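Long-range contacts in ribonuclease J (Methanolobus psychrophilus R15, PDB 5HAB), which degrades RNA, probably as a metal-dependent exoribonuclease of the beta-CASP group within the metallo-beta-lactamase superfamily: residues B[222-227]-B[427-432]; B[179-184]-B[192-197]; B[29-34]-B[87-92]. The protein carries 1 engineered substitution. One frame throughout, in Å; residues are numbered along the deposited sequence.

Contact 1. Residues B[222-227]-B[427-432]; sequences VIALIT and HVIPAH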
ATOM      1  N   VAL B 222      16.845   5.644  37.159  1.00 42.88           N
ATOM      2  CA  VAL B 222      16.193   6.512  36.187  1.00 38.69           C
ATOM      3  C   VAL B 222      14.709   6.583  36.504  1.00 31.68           C
ATOM      4  O   VAL B 222      14.007   5.573  36.478  1.00 41.50           O
ATOM      5  CB  VAL B 222      16.435   6.033  34.744  1.00 34.33           C
ATOM      6  CG1 VAL B 222      15.698   6.921  33.757  1.00 30.32           C
ATOM      7  CG2 VAL B 222      17.921   6.034  34.433  1.00 29.72           C
ATOM      8  N   ILE B 223      14.246   7.786  36.824  1.00 36.12           N
ATOM      9  CA  ILE B 223      12.847   8.044  37.142  1.00 43.95           C
ATOM     10  C   ILE B 223      11.966   7.906  35.906  1.00 42.03           C
ATOM     11  O   ILE B 223      10.900   7.286  35.946  1.00 34.65           O
ATOM     12  CB  ILE B 223      12.676   9.452  37.755  1.00 41.94           C
ATOM     13  CG1 ILE B 223      13.523   9.599  39.019  1.00 45.39           C
ATOM     14  CG2 ILE B 223      11.210   9.737  38.040  1.00 39.09           C
ATOM     15  CD1 ILE B 223      13.545  11.007  39.578  1.00 46.54           C
ATOM     16  N   ALA B 224      12.417   8.493  34.805  1.00 35.60           N
ATOM     17  CA  ALA B 224      11.609   8.558  33.598  1.00 35.82           C
ATOM     18  C   ALA B 224      12.487   8.620  32.359  1.00 31.00           C
ATOM     19  O   ALA B 224      13.546   9.251  32.354  1.00 35.63           O
ATOM     20  CB  ALA B 224      10.671   9.762  33.644  1.00 26.38           C
ATOM     21  N   LEU B 225      12.047   7.928  31.319  1.00 38.99           N
ATOM     22  CA  LEU B 225      12.687   7.995  30.018  1.00 28.53           C
ATOM     23  C   LEU B 225      11.716   8.616  29.027  1.00 30.58           C
ATOM     24  O   LEU B 225      10.580   8.154  28.885  1.00 27.68           O
ATOM     25  CB  LEU B 225      13.125   6.601  29.549  1.00 27.43           C
ATOM     26  CG  LEU B 225      13.562   6.469  28.087  1.00 27.22           C
ATOM     27  CD1 LEU B 225      14.781   7.329  27.801  1.00 29.77           C
ATOM     28  CD2 LEU B 225      13.843   5.015  27.724  1.00 26.55           C
ATOM     29  N   ILE B 226      12.152   9.693  28.385  1.00 25.49           N
ATOM     30  CA  ILE B 226      11.436  10.254  27.253  1.00 23.89           C
ATOM     31  C   ILE B 226      12.220   9.825  26.033  1.00 35.50           C
ATOM     32  O   ILE B 226      13.393  10.165  25.899  1.00 32.51           O
ATOM     33  CB  ILE B 226      11.310  11.785  27.329  1.00 22.79           C
ATOM     34  CG1 ILE B 226      10.479  12.204  28.545  1.00 42.10           C
ATOM     35  CG2 ILE B 226      10.738  12.349  26.025  1.00 16.28           C
ATOM     36  CD1 ILE B 226      11.307  12.549  29.767  1.00 37.93           C
ATOM     37  N   THR B 227      11.591   9.059  25.151  1.00 30.00           N
ATOM     38  CA  THR B 227      12.311   8.536  23.999  1.00 23.97           C
ATOM     39  C   THR B 227      11.401   8.561  22.777  1.00 28.00           C
ATOM     40  O   THR B 227      10.177   8.529  22.898  1.00 28.37           O
ATOM     41  CB  THR B 227      12.858   7.111  24.270  1.00 31.08           C
ATOM     42  OG1 THR B 227      13.746   6.723  23.216  1.00 38.98           O
ATOM     43  CG2 THR B 227      11.736   6.092  24.389  1.00 23.11           C
ATOM     44  N   HIS B 427       9.537   4.991  34.605  1.00 21.55           N
ATOM     45  CA  HIS B 427       8.438   5.451  33.769  1.00 27.71           C
ATOM     46  C   HIS B 427       8.952   5.702  32.359  1.00 38.34           C
ATOM     47  O   HIS B 427      10.070   6.185  32.185  1.00 32.59           O
ATOM     48  CB  HIS B 427       7.811   6.734  34.327  1.00 30.34           C
ATOM     49  CG  HIS B 427       7.208   6.577  35.687  1.00 43.45           C
ATOM     50  ND1 HIS B 427       5.895   6.205  35.881  1.00 39.68           N
ATOM     51  CD2 HIS B 427       7.732   6.763  36.922  1.00 34.96           C
ATOM     52  CE1 HIS B 427       5.639   6.157  37.176  1.00 31.69           C
ATOM     53  NE2 HIS B 427       6.736   6.490  37.830  1.00 36.93           N
ATOM     54  N   VAL B 428       8.137   5.390  31.355  1.00 37.50           N
ATOM     55  CA  VAL B 428       8.522   5.641  29.970  1.00 32.86           C
ATOM     56  C   VAL B 428       7.478   6.501  29.282  1.00 25.97           C
ATOM     57  O   VAL B 428       6.277   6.299  29.459  1.00 31.17           O
ATOM     58  CB  VAL B 428       8.729   4.338  29.184  1.00 26.59           C
ATOM     59  CG1 VAL B 428       9.516   4.622  27.910  1.00 30.41           C
ATOM     60  CG2 VAL B 428       9.441   3.315  30.028  1.00 35.78           C
ATOM     61  N   ILE B 429       7.945   7.466  28.497  1.00 22.79           N
ATOM     62  CA  ILE B 429       7.059   8.355  27.759  1.00 24.18           C
ATOM     63  C   ILE B 429       7.532   8.421  26.316  1.00 31.85           C
ATOM     64  O   ILE B 429       8.635   8.900  26.048  1.00 34.25           O
ATOM     65  CB  ILE B 429       7.014   9.769  28.384  1.00 26.99           C
ATOM     66  CG1 ILE B 429       6.560   9.710  29.846  1.00 31.50           C
ATOM     67  CG2 ILE B 429       6.133  10.710  27.544  1.00 21.71           C
ATOM     68  CD1 ILE B 429       7.699   9.559  30.844  1.00 23.91           C
ATOM     69  N   PRO B 430       6.704   7.942  25.378  1.00 32.78           N
ATOM     70  CA  PRO B 430       7.099   8.078  23.974  1.00 28.00           C
ATOM     71  C   PRO B 430       6.873   9.485  23.445  1.00 26.78           C
ATOM     72  O   PRO B 430       5.918  10.150  23.836  1.00 28.90           O
ATOM     73  CB  PRO B 430       6.201   7.059  23.253  1.00 23.24           C
ATOM     74  CG  PRO B 430       5.003   6.923  24.134  1.00 27.85           C
ATOM     75  CD  PRO B 430       5.525   7.071  25.545  1.00 28.65           C
ATOM     76  N   ALA B 431       7.755   9.920  22.554  1.00 26.64           N
ATOM     77  CA  ALA B 431       7.725  11.274  22.013  1.00 27.86           C
ATOM     78  C   ALA B 431       8.149  11.255  20.544  1.00 22.86           C
ATOM     79  O   ALA B 431       8.412  10.187  19.992  1.00 30.18           O
ATOM     80  CB  ALA B 431       8.637  12.178  22.819  1.00 22.47           C
ATOM     81  N   HIS B 432       8.234  12.432  19.928  1.00 22.51           N
ATOM     82  CA  HIS B 432       8.699  12.562  18.540  1.00 25.61           C
ATOM     83  C   HIS B 432       7.893  11.709  17.568  1.00 28.28           C
ATOM     84  O   HIS B 432       8.461  10.917  16.817  1.00 30.65           O
ATOM     85  CB  HIS B 432      10.180  12.179  18.413  1.00 19.76           C
ATOM     86  CG  HIS B 432      11.133  13.253  18.836  1.00 38.37           C
ATOM     87  ND1 HIS B 432      10.949  14.012  19.971  1.00 41.76           N
ATOM     88  CD2 HIS B 432      12.284  13.692  18.272  1.00 32.79           C
ATOM     89  CE1 HIS B 432      11.945  14.876  20.088  1.00 29.32           C
ATOM     90  NE2 HIS B 432      12.770  14.698  19.071  1.00 32.03           N
TER

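Contact 2. Residues B[179-184]-B[192-197]; sequences TVFVAI and VYACDF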
ATOM      1  N   THR B 179      25.288  14.505  18.459  1.00 49.64           N
ATOM      2  CA  THR B 179      23.968  14.346  19.067  1.00 31.66           C
ATOM      3  C   THR B 179      24.097  13.682  20.441  1.00 32.93           C
ATOM      4  O   THR B 179      24.928  12.785  20.633  1.00 29.18           O
ATOM      5  CB  THR B 179      23.026  13.516  18.165  1.00 38.70           C
ATOM      6  OG1 THR B 179      22.864  14.180  16.904  1.00 40.39           O
ATOM      7  CG2 THR B 179      21.660  13.357  18.809  1.00 29.53           C
ATOM      8  N   VAL B 180      23.293  14.133  21.403  1.00 33.03           N
ATOM      9  CA  VAL B 180      23.388  13.612  22.766  1.00 29.59           C
ATOM     10  C   VAL B 180      22.039  13.177  23.360  1.00 34.44           C
ATOM     11  O   VAL B 180      20.991  13.750  23.051  1.00 30.89           O
ATOM     12  CB  VAL B 180      24.054  14.655  23.694  1.00 36.84           C
ATOM     13  CG1 VAL B 180      25.486  14.928  23.252  1.00 32.57           C
ATOM     14  CG2 VAL B 180      23.247  15.954  23.725  1.00 28.69           C
ATOM     15  N   PHE B 181      22.077  12.145  24.200  1.00 29.19           N
ATOM     16  CA  PHE B 181      21.050  11.932  25.209  1.00 28.78           C
ATOM     17  C   PHE B 181      21.288  12.974  26.287  1.00 48.99           C
ATOM     18  O   PHE B 181      22.444  13.318  26.572  1.00 40.61           O
ATOM     19  CB  PHE B 181      21.120  10.536  25.848  1.00 30.84           C
ATOM     20  CG  PHE B 181      20.804   9.392  24.915  1.00 35.69           C
ATOM     21  CD1 PHE B 181      20.375   9.610  23.622  1.00 28.48           C
ATOM     22  CD2 PHE B 181      20.920   8.083  25.364  1.00 39.55           C
ATOM     23  CE1 PHE B 181      20.090   8.548  22.789  1.00 42.00           C
ATOM     24  CE2 PHE B 181      20.632   7.020  24.538  1.00 36.61           C
ATOM     25  CZ  PHE B 181      20.217   7.251  23.248  1.00 33.09           C
ATOM     26  N   VAL B 182      20.226  13.451  26.925  1.00 40.45           N
ATOM     27  CA  VAL B 182      20.437  14.339  28.063  1.00 46.40           C
ATOM     28  C   VAL B 182      19.843  13.724  29.322  1.00 43.14           C
ATOM     29  O   VAL B 182      18.700  13.275  29.330  1.00 42.81           O
ATOM     30  CB  VAL B 182      19.874  15.764  27.793  1.00 44.37           C
ATOM     31  CG1 VAL B 182      18.470  15.704  27.242  1.00 44.29           C
ATOM     32  CG2 VAL B 182      19.902  16.601  29.065  1.00 37.14           C
ATOM     33  N   ALA B 183      20.658  13.668  30.375  1.00 44.91           N
ATOM     34  CA  ALA B 183      20.220  13.192  31.682  1.00 31.66           C
ATOM     35  C   ALA B 183      20.130  14.354  32.668  1.00 46.68           C
ATOM     36  O   ALA B 183      21.114  15.046  32.926  1.00 41.20           O
ATOM     37  CB  ALA B 183      21.161  12.118  32.211  1.00 34.54           C
ATOM     38  N   ILE B 184      18.934  14.570  33.197  1.00 38.80           N
ATOM     39  CA  ILE B 184      18.698  15.579  34.212  1.00 34.62           C
ATOM     40  C   ILE B 184      18.744  14.914  35.582  1.00 44.15           C
ATOM     41  O   ILE B 184      17.835  14.180  35.963  1.00 40.10           O
ATOM     42  CB  ILE B 184      17.364  16.302  33.971  1.00 37.26           C
ATOM     43  CG1 ILE B 184      17.398  17.007  32.617  1.00 26.74           C
ATOM     44  CG2 ILE B 184      17.073  17.289  35.091  1.00 42.43           C
ATOM     45  CD1 ILE B 184      16.102  17.649  32.235  1.00 31.79           C
ATOM     46  N   VAL B 192      15.876  10.899  31.813  1.00 32.41           N
ATOM     47  CA  VAL B 192      16.648  10.750  30.588  1.00 32.56           C
ATOM     48  C   VAL B 192      15.784  11.052  29.373  1.00 35.09           C
ATOM     49  O   VAL B 192      14.630  10.634  29.285  1.00 36.15           O
ATOM     50  CB  VAL B 192      17.272   9.347  30.486  1.00 29.21           C
ATOM     51  CG1 VAL B 192      18.051   9.200  29.195  1.00 27.59           C
ATOM     52  CG2 VAL B 192      18.184   9.098  31.675  1.00 30.12           C
ATOM     53  N   TYR B 193      16.364  11.815  28.458  1.00 26.64           N
ATOM     54  CA  TYR B 193      15.736  12.211  27.216  1.00 27.47           C
ATOM     55  C   TYR B 193      16.602  11.686  26.076  1.00 41.52           C
ATOM     56  O   TYR B 193      17.782  12.049  25.950  1.00 34.53           O
ATOM     57  CB  TYR B 193      15.586  13.734  27.179  1.00 28.21           C
ATOM     58  CG  TYR B 193      15.018  14.356  25.918  1.00 29.71           C
ATOM     59  CD1 TYR B 193      15.815  14.559  24.799  1.00 27.55           C
ATOM     60  CD2 TYR B 193      13.700  14.794  25.869  1.00 25.41           C
ATOM     61  CE1 TYR B 193      15.310  15.157  23.653  1.00 24.46           C
ATOM     62  CE2 TYR B 193      13.185  15.393  24.731  1.00 27.20           C
ATOM     63  CZ  TYR B 193      13.998  15.573  23.627  1.00 33.51           C
ATOM     64  OH  TYR B 193      13.500  16.171  22.492  1.00 26.28           O
ATOM     65  N   ALA B 194      16.004  10.819  25.262  1.00 30.84           N
ATOM     66  CA  ALA B 194      16.708  10.142  24.182  1.00 26.87           C
ATOM     67  C   ALA B 194      15.865  10.176  22.915  1.00 47.72           C
ATOM     68  O   ALA B 194      15.190   9.206  22.573  1.00 41.44           O
ATOM     69  CB  ALA B 194      17.025   8.712  24.569  1.00 30.91           C
ATOM     70  N   CYS B 195      15.926  11.302  22.214  1.00 33.81           N
ATOM     71  CA  CYS B 195      15.105  11.518  21.033  1.00 31.21           C
ATOM     72  C   CYS B 195      15.981  11.909  19.843  1.00 38.65           C
ATOM     73  O   CYS B 195      17.007  12.569  20.012  1.00 37.08           O
ATOM     74  CB  CYS B 195      14.060  12.595  21.314  1.00 38.64           C
ATOM     75  SG  CYS B 195      12.949  12.212  22.693  1.00 35.61           S
ATOM     76  N   ASP B 196      15.560  11.504  18.648  1.00 31.36           N
ATOM     77  CA  ASP B 196      16.370  11.632  17.432  1.00 41.69           C
ATOM     78  C   ASP B 196      17.712  10.944  17.613  1.00 34.36           C
ATOM     79  O   ASP B 196      18.766  11.576  17.567  1.00 42.49           O
ATOM     80  CB  ASP B 196      16.575  13.094  17.050  1.00 29.32           C
ATOM     81  CG  ASP B 196      15.452  13.633  16.198  1.00 35.90           C
ATOM     82  OD1 ASP B 196      14.419  12.949  16.064  1.00 44.62           O
ATOM     83  OD2 ASP B 196      15.607  14.740  15.650  1.00 38.42           O
ATOM     84  N   PHE B 197      17.667   9.633  17.807  1.00 29.59           N
ATOM     85  CA  PHE B 197      18.882   8.875  18.022  1.00 32.70           C
ATOM     86  C   PHE B 197      18.846   7.515  17.360  1.00 41.49           C
ATOM     87  O   PHE B 197      17.805   7.028  16.924  1.00 31.47           O
ATOM     88  CB  PHE B 197      19.131   8.674  19.507  1.00 27.48           C
ATOM     89  CG  PHE B 197      18.401   7.496  20.078  1.00 33.19           C
ATOM     90  CD1 PHE B 197      17.069   7.606  20.438  1.00 25.70           C
ATOM     91  CD2 PHE B 197      19.041   6.274  20.246  1.00 24.96           C
ATOM     92  CE1 PHE B 197      16.391   6.524  20.959  1.00 25.88           C
ATOM     93  CE2 PHE B 197      18.364   5.191  20.764  1.00 27.88           C
ATOM     94  CZ  PHE B 197      17.039   5.316  21.120  1.00 27.51           C
TER
HETATM   95  O   HOH W   1      18.265  12.981  22.686  1.00 35.65           O

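Contact 3. Residues B[29-34]-B[87-92]; sequences IAVGGY and DTIMNE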
ATOM      1  N   ILE B  29       6.321  17.610  30.677  1.00 28.54           N
ATOM      2  CA  ILE B  29       5.376  18.420  29.918  1.00 35.10           C
ATOM      3  C   ILE B  29       5.614  18.250  28.424  1.00 30.24           C
ATOM      4  O   ILE B  29       6.699  18.538  27.917  1.00 31.08           O
ATOM      5  CB  ILE B  29       5.455  19.906  30.318  1.00 33.66           C
ATOM      6  CG1 ILE B  29       5.197  20.075  31.819  1.00 38.43           C
ATOM      7  CG2 ILE B  29       4.443  20.716  29.529  1.00 32.35           C
ATOM      8  CD1 ILE B  29       6.454  20.098  32.665  1.00 31.22           C
ATOM      9  N   ALA B  30       4.591  17.766  27.729  1.00 27.96           N
ATOM     10  CA  ALA B  30       4.638  17.609  26.282  1.00 27.98           C
ATOM     11  C   ALA B  30       4.166  18.892  25.607  1.00 29.26           C
ATOM     12  O   ALA B  30       3.002  19.265  25.738  1.00 30.72           O
ATOM     13  CB  ALA B  30       3.776  16.423  25.855  1.00 22.48           C
ATOM     14  N   VAL B  31       5.053  19.573  24.887  1.00 26.16           N
ATOM     15  CA  VAL B  31       4.681  20.861  24.316  1.00 31.50           C
ATOM     16  C   VAL B  31       4.389  20.732  22.829  1.00 25.28           C
ATOM     17  O   VAL B  31       3.338  21.161  22.350  1.00 28.02           O
ATOM     18  CB  VAL B  31       5.765  21.917  24.569  1.00 33.89           C
ATOM     19  CG1 VAL B  31       5.285  23.276  24.096  1.00 24.11           C
ATOM     20  CG2 VAL B  31       6.099  21.957  26.048  1.00 29.13           C
ATOM     21  N   GLY B  32       5.328  20.150  22.100  1.00 32.17           N
ATOM     22  CA  GLY B  32       5.140  19.901  20.684  1.00 27.60           C
ATOM     23  C   GLY B  32       5.839  18.623  20.279  1.00 25.27           C
ATOM     24  O   GLY B  32       6.750  18.168  20.969  1.00 28.21           O
ATOM     25  N   GLY B  33       5.417  18.038  19.163  1.00 29.84           N
ATOM     26  CA  GLY B  33       6.044  16.826  18.671  1.00 26.90           C
ATOM     27  C   GLY B  33       5.554  15.535  19.298  1.00 25.31           C
ATOM     28  O   GLY B  33       6.130  14.475  19.074  1.00 25.15           O
ATOM     29  N   TYR B  34       4.486  15.625  20.085  1.00 28.11           N
ATOM     30  CA  TYR B  34       3.868  14.438  20.665  1.00 22.52           C
ATOM     31  C   TYR B  34       2.621  14.029  19.872  1.00 28.52           C
ATOM     32  O   TYR B  34       2.147  12.905  19.998  1.00 27.44           O
ATOM     33  CB  TYR B  34       3.530  14.679  22.138  1.00 27.84           C
ATOM     34  CG  TYR B  34       4.756  14.722  23.024  1.00 28.03           C
ATOM     35  CD1 TYR B  34       5.610  15.820  23.013  1.00 28.09           C
ATOM     36  CD2 TYR B  34       5.061  13.664  23.866  1.00 23.38           C
ATOM     37  CE1 TYR B  34       6.730  15.859  23.817  1.00 21.80           C
ATOM     38  CE2 TYR B  34       6.178  13.694  24.675  1.00 27.26           C
ATOM     39  CZ  TYR B  34       7.011  14.793  24.644  1.00 24.66           C
ATOM     40  OH  TYR B  34       8.125  14.821  25.450  1.00 24.46           O
ATOM     41  N   ASP B  87       3.915  26.902  22.988  1.00 30.08           N
ATOM     42  CA  ASP B  87       4.505  26.990  24.315  1.00 39.26           C
ATOM     43  C   ASP B  87       3.774  27.967  25.240  1.00 34.77           C
ATOM     44  O   ASP B  87       4.241  28.240  26.342  1.00 49.61           O
ATOM     45  CB  ASP B  87       5.981  27.373  24.206  1.00 29.65           C
ATOM     46  CG  ASP B  87       6.185  28.796  23.746  1.00 39.34           C
ATOM     47  OD1 ASP B  87       5.269  29.366  23.112  1.00 44.35           O
ATOM     48  OD2 ASP B  87       7.272  29.343  24.016  1.00 40.62           O
ATOM     49  N   THR B  88       2.630  28.485  24.801  1.00 35.95           N
ATOM     50  CA  THR B  88       1.832  29.360  25.657  1.00 41.11           C
ATOM     51  C   THR B  88       1.374  28.602  26.905  1.00 41.61           C
ATOM     52  O   THR B  88       1.202  29.193  27.976  1.00 46.26           O
ATOM     53  CB  THR B  88       0.600  29.928  24.915  1.00 41.98           C
ATOM     54  OG1 THR B  88      -0.282  28.860  24.553  1.00 39.75           O
ATOM     55  CG2 THR B  88       1.026  30.681  23.662  1.00 32.28           C
ATOM     56  N   ILE B  89       1.233  27.284  26.771  1.00 43.67           N
ATOM     57  CA  ILE B  89       0.873  26.421  27.894  1.00 32.77           C
ATOM     58  C   ILE B  89       1.875  26.541  29.036  1.00 33.37           C
ATOM     59  O   ILE B  89       1.580  26.141  30.158  1.00 41.73           O
ATOM     60  CB  ILE B  89       0.766  24.947  27.480  1.00 38.67           C
ATOM     61  CG1 ILE B  89       2.152  24.408  27.118  1.00 30.02           C
ATOM     62  CG2 ILE B  89      -0.223  24.781  26.333  1.00 37.50           C
ATOM     63  CD1 ILE B  89       2.420  23.035  27.653  1.00 33.04           C
ATOM     64  N   MET B  90       3.070  27.052  28.752  1.00 37.36           N
ATOM     65  CA  MET B  90       4.085  27.162  29.791  1.00 39.89           C
ATOM     66  C   MET B  90       3.651  28.145  30.870  1.00 49.98           C
ATOM     67  O   MET B  90       4.212  28.154  31.966  1.00 49.12           O
ATOM     68  CB  MET B  90       5.438  27.584  29.204  1.00 26.99           C
ATOM     69  CG  MET B  90       6.064  26.545  28.281  1.00 49.47           C
ATOM     70  SD  MET B  90       6.393  24.970  29.105  1.00 38.64           S
ATOM     71  CE  MET B  90       7.683  25.444  30.256  1.00 42.58           C
ATOM     72  N   ASN B  91       2.631  28.949  30.573  1.00 51.44           N
ATOM     73  CA  ASN B  91       2.091  29.864  31.575  1.00 45.08           C
ATOM     74  C   ASN B  91       1.237  29.144  32.622  1.00 53.12           C
ATOM     75  O   ASN B  91       0.971  29.695  33.688  1.00 55.47           O
ATOM     76  CB  ASN B  91       1.270  30.960  30.902  1.00 45.18           C
ATOM     77  CG  ASN B  91       2.101  31.812  29.972  1.00 52.23           C
ATOM     78  OD1 ASN B  91       3.254  32.131  30.269  1.00 59.52           O
ATOM     79  ND2 ASN B  91       1.527  32.178  28.832  1.00 49.86           N
ATOM     80  N   GLU B  92       0.813  27.918  32.322  1.00 53.81           N
ATOM     81  CA  GLU B  92       0.046  27.123  33.284  1.00 59.92           C
ATOM     82  C   GLU B  92       0.940  26.083  33.988  1.00 49.71           C
ATOM     83  O   GLU B  92       0.467  25.310  34.823  1.00 50.21           O
ATOM     84  CB  GLU B  92      -1.154  26.444  32.589  1.00 50.67           C
ATOM     85  CG  GLU B  92      -2.333  26.100  33.524  1.00 77.50           C
ATOM     86  CD  GLU B  92      -3.535  25.486  32.798  1.00 68.61           C
ATOM     87  OE1 GLU B  92      -4.226  24.623  33.390  1.00 52.98           O
ATOM     88  OE2 GLU B  92      -3.797  25.877  31.641  1.00 63.68           O
TER

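Contact 1. Residues B[222-227]-B[427-432]
L225 and I429 lie in a parallel ladder whose bonds alternate between the strands. L225 N donates to H427 O (2.8 Å), I429 N to L225 O (2.8 Å), T227 N to I429 O (3.1 Å) and A431 N to T227 O (2.8 Å). I429 N approaches L225 O nearly along the C=O axis, with a C=O...N angle of 172°; A431 N instead comes to T227 O tilted from the carbonyl plane. P430 suits its place because its N faces away from T227, so its missing N-H costs this ladder nothing.

CA-H...O contacts reinforce these bonds, as between A224 CA and H427 O (3.2 Å).

Apolar side chains fill both faces. On one, I226 CG2 meets A431 CB (3.8 Å), and I429 CD1 reaches back to A224 CB, small residues receiving branched ones. On the other, L225 CD2 touches V428 CG1 (4.3 Å). H427 CG, anti to the carbonyl carbon (chi1 -62°), puts the CD2 edge of the ring, in plane, by I223 O; ND1 bonds H457.

The pair closes one edge of a metallo-beta-lactamase sheet and runs on into H432, which bonds H109 beside the probable metal site. Helices 413-423 and 435-447 pack on the L225, T227, V428 and P430 face; strand 189-194 flanks 222-228.

Contact 2. Residues B[179-184]-B[192-197]
F181 reaches across to A194 and F197 and has more of its surface buried here than any other residue of the pair. With CG beside the backbone N (chi1 -66°), its ring lies over the opposing strand. The A194 methyl carbon, CB, stands 3.5 Å from the ring centroid, almost on the ring normal, a CH-pi contact in which alanine is small enough to let a phenyl group lie flat upon it. The far edge of the same ring points at the face of F197: CZ sits 3.4 Å above the F197 ring plane, near CD2, in a T-shaped (edge-to-face) stack with planes at 88°. One aromatic side chain thus uses a face for one neighbour and an edge for another.

V182 and Y193 form the hydrogen-bonded antiparallel pair. V182 N donates to Y193 O (3.0 Å) and Y193 N to V182 O (2.9 Å), both in the carbonyl plane. V182 CG1, held between backbone N and carbonyl carbon (chi1 48°), meets Y193 CB at 3.5 Å and the near rim of its ring. The far end of that ring leads away toward D54, to which the OH makes a weak bond, and C195 SG lies against one face.

Past A194 the strands part, and a water takes over the bridge, accepting from C195 N (2.9 Å) and donating to V180 O (2.9 Å).

The chemistry divides the hairpin. Its side chains here are largely apolar and buried, until the chain turns at D196, whose backbone angles are left-handed. D196 bonds H104 and packs on an RNA phosphate, near D108, H410 and H432. By analogy with relatives it is probably the metal-binding aspartate of the family, carried by the loop that follows strand 189-194.

Contact 3. Residues B[29-34]-B[87-92]
V31, the valine that packs on D87, I89 and M90, is also the first residue of a classic beta bulge: V31 and G32 both face M41, so the strand is irregular at the very point where it meets the 3-10 segment 88-91. The two partners are joined by apolar side-chain packing, with no polar bond between them.

I89 is central. Its CD1 lies over the gap between two residues of the same strand face, 3.6 Å from I29 CG2 and 4.2 Å from V31 CG2. CG1 of I89 occupies the position between its own backbone N and carbonyl carbon (chi1 68°), and the chain bends from there to lay its end methyl on the strand. Isoleucine suits the place because its CG1-CD1 arm is long enough to reach between I29 and V31. V31 splits its two methyls: CG1, anti to the backbone N at -174°, touches D87 CA at 3.8 Å, while CG2 serves I89 CD1 and, more loosely, M90 SD (4.3 Å). M90 curls, with chi1, chi2 and chi3 all near -60°, which brings its SD to that methyl; an unbranched, flexible thioether adapts readily to such a path.

The 3-10 turns are made by the segment itself: M90 N to D87 O (2.9 Å), then N91 N to T88 O and E92 N to I89 O. Outside, T88 OG1 bonds D86, and D87 OD2 bonds Y120 OH, tying the start of the segment to another loop.

The contact therefore joins one face of strand 24-32 to the loop between helix 75-81 and strand 96-102. M90 also packs on A43 of the neighbouring strand 41-46. On the other side, A30 CB lies against the face of the Y34 ring, which packs on I429 and A431 of strand 427-431.

Contacts 1 and 2 belong to one mixed sheet, their centres 10 Å apart, and strand 189-194 joins them through probable hydrogen bonds, I226 N to V192 O and I226 O to A194 N (each 2.8 Å). Contact 3 packs a loop onto the other sheet of the metallo-beta-lactamase fold, 16 Å from contact 1 between centres and 19 Å from contact 2. Y34 spans the sheets: its CE2 is 3.4 Å from A431 CB. Contacts 1 and 2 converge on the probable metal site, where H432 CD2 lies 3.2 Å from D196 OD1. By nearest atoms, the RNA is about 4 Å from contact 2, 6 Å from contact 1 and 10 Å from contact 3.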